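Local coordinates for minor structural protein 5 (Lactococcus phage Tuc2009, PDB 5E7T) that probably forms part of the phage baseplate, where it packs against two copies of minor structural protein 4, at residues Asp227-Pro239 and Asn260-Lys274. Sequence-based numbering, arbitrary orientation.
Sequences DEMKYRVYLDGTP and NVQVSQINGNVESDK
Tyr234 runs beside Gln262 and Ser264 to reach Glu271. Its CB lies on Gln262 O and CG; chi1 of -70°, with CG anti to the carbonyl carbon, sends the ring along the neighbouring strand. Lys274 CD sits over the centre of one ring face, 3.8 Å from the centroid, a CH-pi contact that suits a long aliphatic chain; Pro239 CB covers the opposite face nearer the rim. CE1 passes Ser264 OG at the ring edge, and the hydroxyl OH donates to the syn lone pair of Glu271 OE2 at 2.7 Å, with the ring and carboxylate planes nearly coplanar, 25° apart. Strands 231-235 and 260-265 are the central pair of a four-stranded antiparallel sheet, in which Val233 meets Val261 and Val263 on the face away from Tyr234. Ser264 OG, on a short side chain, donates to the anti side of the same OE2 (2.6 Å), so two bonds grip one oxygen. Arg232 NE makes a long salt bridge to Glu271 OE1 (3.7 Å), while Ile266 CD1 lies over one guanidinium face, offset toward NH2. In the type I' turn from Leu235 to Thr238, Asp236 and Gly237 both have positive phi, and at Gly237 a CB would jam against the preceding carbonyl O; Asp236 OD1 accepts from Asn260 N at 3.1 Å, approached from above the carboxylate plane.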
# COMPACT_ATOMS: atom_id res chain seq x y z
N ASP B 227 -23.58 -22.81 -57.18
CA ASP B 227 -24.32 -22.00 -56.21
C ASP B 227 -23.36 -21.28 -55.27
O ASP B 227 -22.29 -21.81 -54.98
CB ASP B 227 -25.22 -22.91 -55.35
CG ASP B 227 -26.43 -23.52 -56.03
OD1 ASP B 227 -27.00 -22.88 -56.94
OD2 ASP B 227 -26.89 -24.59 -55.56
N GLU B 228 -23.77 -20.11 -54.74
CA GLU B 228 -22.98 -19.36 -53.76
C GLU B 228 -23.18 -20.06 -52.43
O GLU B 228 -24.33 -20.21 -51.99
CB GLU B 228 -23.43 -17.89 -53.66
CG GLU B 228 -22.35 -16.98 -53.08
CD GLU B 228 -22.73 -15.58 -52.63
OE1 GLU B 228 -23.75 -15.04 -53.12
OE2 GLU B 228 -21.99 -15.02 -51.79
N MET B 229 -22.08 -20.51 -51.79
CA MET B 229 -22.22 -21.22 -50.52
C MET B 229 -22.72 -20.30 -49.42
O MET B 229 -22.23 -19.17 -49.29
CB MET B 229 -20.94 -21.92 -50.09
CG MET B 229 -20.33 -22.78 -51.14
SD MET B 229 -19.21 -24.01 -50.45
CE MET B 229 -18.07 -22.92 -49.43
N LYS B 230 -23.69 -20.80 -48.65
CA LYS B 230 -24.32 -20.14 -47.50
C LYS B 230 -23.81 -20.77 -46.19
O LYS B 230 -24.05 -20.20 -45.12
CB LYS B 230 -25.87 -20.26 -47.61
CG LYS B 230 -26.70 -19.30 -46.75
CD LYS B 230 -28.22 -19.64 -46.79
CE LYS B 230 -29.07 -18.87 -45.79
NZ LYS B 230 -30.48 -19.34 -45.75
N TYR B 231 -23.12 -21.95 -46.25
CA TYR B 231 -22.60 -22.62 -45.04
C TYR B 231 -21.20 -23.21 -45.20
O TYR B 231 -20.83 -23.59 -46.30
CB TYR B 231 -23.59 -23.69 -44.50
CG TYR B 231 -25.00 -23.20 -44.32
CD1 TYR B 231 -25.39 -22.53 -43.16
CD2 TYR B 231 -25.94 -23.34 -45.33
CE1 TYR B 231 -26.68 -22.03 -43.01
CE2 TYR B 231 -27.23 -22.82 -45.20
CZ TYR B 231 -27.60 -22.17 -44.04
OH TYR B 231 -28.88 -21.67 -43.92
N ARG B 232 -20.44 -23.30 -44.09
CA ARG B 232 -19.08 -23.87 -44.07
C ARG B 232 -19.05 -24.97 -43.05
O ARG B 232 -19.41 -24.74 -41.90
CB ARG B 232 -18.01 -22.81 -43.77
CG ARG B 232 -16.76 -23.10 -44.57
CD ARG B 232 -15.51 -22.33 -44.18
NE ARG B 232 -15.52 -20.87 -44.41
CZ ARG B 232 -15.71 -20.25 -45.57
NH1 ARG B 232 -16.06 -20.94 -46.65
NH2 ARG B 232 -15.61 -18.94 -45.64
N VAL B 233 -18.65 -26.17 -43.49
CA VAL B 233 -18.62 -27.38 -42.67
C VAL B 233 -17.21 -27.68 -42.24
O VAL B 233 -16.32 -27.81 -43.08
CB VAL B 233 -19.32 -28.56 -43.39
CG1 VAL B 233 -19.14 -29.86 -42.62
CG2 VAL B 233 -20.80 -28.24 -43.61
N TYR B 234 -17.00 -27.72 -40.91
CA TYR B 234 -15.73 -27.95 -40.20
C TYR B 234 -15.75 -29.35 -39.58
O TYR B 234 -16.57 -29.62 -38.69
CB TYR B 234 -15.57 -26.91 -39.07
CG TYR B 234 -15.30 -25.50 -39.55
CD1 TYR B 234 -16.35 -24.67 -39.94
CD2 TYR B 234 -14.01 -25.00 -39.60
CE1 TYR B 234 -16.11 -23.36 -40.38
CE2 TYR B 234 -13.76 -23.70 -40.03
CZ TYR B 234 -14.81 -22.88 -40.43
OH TYR B 234 -14.53 -21.61 -40.89
N LEU B 235 -14.86 -30.22 -40.05
CA LEU B 235 -14.73 -31.55 -39.49
C LEU B 235 -13.46 -31.51 -38.70
O LEU B 235 -12.41 -31.20 -39.27
CB LEU B 235 -14.68 -32.63 -40.59
CG LEU B 235 -14.48 -34.07 -40.12
CD1 LEU B 235 -15.80 -34.72 -39.67
CD2 LEU B 235 -13.82 -34.87 -41.20
N ASP B 236 -13.57 -31.69 -37.37
CA ASP B 236 -12.48 -31.68 -36.39
C ASP B 236 -11.68 -30.40 -36.41
O ASP B 236 -10.45 -30.44 -36.37
CB ASP B 236 -11.59 -32.93 -36.57
CG ASP B 236 -12.28 -34.22 -36.14
OD1 ASP B 236 -12.97 -34.20 -35.08
OD2 ASP B 236 -12.07 -35.27 -36.82
N GLY B 237 -12.36 -29.27 -36.51
CA GLY B 237 -11.73 -27.96 -36.54
C GLY B 237 -11.30 -27.44 -37.90
O GLY B 237 -11.10 -26.23 -38.02
N THR B 238 -11.12 -28.30 -38.92
CA THR B 238 -10.70 -27.86 -40.27
C THR B 238 -11.87 -27.89 -41.30
O THR B 238 -12.67 -28.84 -41.27
CB THR B 238 -9.44 -28.60 -40.82
OG1 THR B 238 -9.66 -30.00 -40.96
CG2 THR B 238 -8.19 -28.34 -40.01
N PRO B 239 -12.00 -26.87 -42.20
CA PRO B 239 -13.11 -26.87 -43.16
C PRO B 239 -12.87 -27.88 -44.26
O PRO B 239 -11.75 -28.00 -44.78
CB PRO B 239 -13.11 -25.44 -43.70
CG PRO B 239 -12.16 -24.68 -42.83
CD PRO B 239 -11.17 -25.67 -42.39
N ASN B 260 -15.95 -35.01 -34.94
CA ASN B 260 -16.72 -33.85 -34.49
C ASN B 260 -16.93 -32.93 -35.67
O ASN B 260 -16.00 -32.65 -36.43
CB ASN B 260 -16.03 -33.03 -33.44
CG ASN B 260 -15.74 -33.69 -32.16
OD1 ASN B 260 -16.62 -33.92 -31.33
ND2 ASN B 260 -14.44 -33.77 -31.91
N VAL B 261 -18.14 -32.43 -35.80
CA VAL B 261 -18.54 -31.54 -36.88
C VAL B 261 -19.29 -30.37 -36.27
O VAL B 261 -20.03 -30.51 -35.29
CB VAL B 261 -19.32 -32.28 -38.03
CG1 VAL B 261 -20.45 -33.14 -37.49
CG2 VAL B 261 -19.83 -31.33 -39.11
N GLN B 262 -19.01 -29.20 -36.81
CA GLN B 262 -19.62 -27.93 -36.47
C GLN B 262 -19.75 -27.18 -37.80
O GLN B 262 -18.95 -27.42 -38.71
CB GLN B 262 -18.84 -27.18 -35.38
CG GLN B 262 -17.35 -27.08 -35.62
CD GLN B 262 -16.56 -26.46 -34.50
OE1 GLN B 262 -17.11 -26.05 -33.46
NE2 GLN B 262 -15.25 -26.33 -34.73
N VAL B 263 -20.83 -26.37 -37.95
CA VAL B 263 -21.12 -25.61 -39.18
C VAL B 263 -21.20 -24.13 -38.84
O VAL B 263 -21.63 -23.78 -37.74
CB VAL B 263 -22.44 -26.09 -39.85
CG1 VAL B 263 -22.71 -25.37 -41.17
CG2 VAL B 263 -22.48 -27.61 -40.03
N SER B 264 -20.82 -23.27 -39.79
CA SER B 264 -20.96 -21.82 -39.67
C SER B 264 -21.78 -21.33 -40.89
O SER B 264 -21.95 -22.09 -41.85
CB SER B 264 -19.60 -21.15 -39.61
OG SER B 264 -19.04 -21.09 -40.91
N GLN B 265 -22.30 -20.09 -40.84
CA GLN B 265 -23.05 -19.50 -41.95
C GLN B 265 -22.21 -18.42 -42.59
O GLN B 265 -21.57 -17.62 -41.89
CB GLN B 265 -24.38 -18.90 -41.46
CG GLN B 265 -25.27 -18.37 -42.59
CD GLN B 265 -26.36 -17.43 -42.16
OE1 GLN B 265 -26.91 -17.54 -41.06
NE2 GLN B 265 -26.75 -16.52 -43.05
N ILE B 266 -22.23 -18.38 -43.93
CA ILE B 266 -21.53 -17.39 -44.75
C ILE B 266 -22.54 -16.43 -45.37
O ILE B 266 -23.63 -16.84 -45.79
CB ILE B 266 -20.65 -18.08 -45.81
CG1 ILE B 266 -19.74 -19.18 -45.18
CG2 ILE B 266 -19.86 -17.08 -46.67
CD1 ILE B 266 -18.74 -18.75 -44.12
N ASN B 267 -22.18 -15.15 -45.39
CA ASN B 267 -23.04 -14.08 -45.91
C ASN B 267 -22.12 -12.99 -46.50
O ASN B 267 -22.02 -11.89 -45.95
CB ASN B 267 -23.90 -13.56 -44.75
CG ASN B 267 -25.04 -12.67 -45.12
OD1 ASN B 267 -26.20 -13.05 -45.02
ND2 ASN B 267 -24.73 -11.40 -45.39
N GLY B 268 -21.43 -13.35 -47.58
CA GLY B 268 -20.49 -12.49 -48.29
C GLY B 268 -19.33 -12.01 -47.45
O GLY B 268 -19.29 -10.84 -47.04
N ASN B 269 -18.37 -12.91 -47.18
CA ASN B 269 -17.17 -12.65 -46.35
C ASN B 269 -17.48 -12.27 -44.88
O ASN B 269 -16.56 -11.94 -44.13
CB ASN B 269 -16.18 -11.65 -47.00
CG ASN B 269 -15.20 -12.28 -47.98
OD1 ASN B 269 -15.30 -13.46 -48.37
ND2 ASN B 269 -14.24 -11.48 -48.44
N VAL B 270 -18.76 -12.43 -44.45
CA VAL B 270 -19.17 -12.32 -43.06
C VAL B 270 -19.56 -13.74 -42.62
O VAL B 270 -20.55 -14.30 -43.10
CB VAL B 270 -20.26 -11.26 -42.76
CG1 VAL B 270 -20.67 -11.30 -41.29
CG2 VAL B 270 -19.77 -9.86 -43.12
N GLU B 271 -18.72 -14.34 -41.79
CA GLU B 271 -18.92 -15.69 -41.30
C GLU B 271 -19.42 -15.63 -39.87
O GLU B 271 -18.88 -14.89 -39.05
CB GLU B 271 -17.60 -16.48 -41.37
CG GLU B 271 -17.72 -17.93 -40.96
CD GLU B 271 -16.52 -18.85 -41.14
OE1 GLU B 271 -15.46 -18.42 -41.64
OE2 GLU B 271 -16.66 -20.02 -40.72
N SER B 272 -20.46 -16.42 -39.57
CA SER B 272 -21.02 -16.51 -38.23
C SER B 272 -20.04 -17.25 -37.31
O SER B 272 -19.11 -17.92 -37.80
CB SER B 272 -22.33 -17.28 -38.27
OG SER B 272 -22.13 -18.67 -38.47
N ASP B 273 -20.27 -17.20 -35.99
CA ASP B 273 -19.46 -17.98 -35.06
C ASP B 273 -19.81 -19.43 -35.38
O ASP B 273 -20.87 -19.68 -35.96
CB ASP B 273 -19.82 -17.66 -33.61
CG ASP B 273 -19.32 -16.30 -33.10
OD1 ASP B 273 -18.34 -15.77 -33.68
OD2 ASP B 273 -19.89 -15.79 -32.10
N LYS B 274 -18.91 -20.39 -35.10
CA LYS B 274 -19.21 -21.79 -35.43
C LYS B 274 -20.33 -22.32 -34.52
O LYS B 274 -20.47 -21.87 -33.38
CB LYS B 274 -17.95 -22.66 -35.37
CG LYS B 274 -16.87 -22.26 -36.38
CD LYS B 274 -15.70 -23.24 -36.38
CE LYS B 274 -14.36 -22.67 -35.94
NZ LYS B 274 -13.38 -23.75 -35.62
O HOH W 1 -15.12 -29.36 -36.37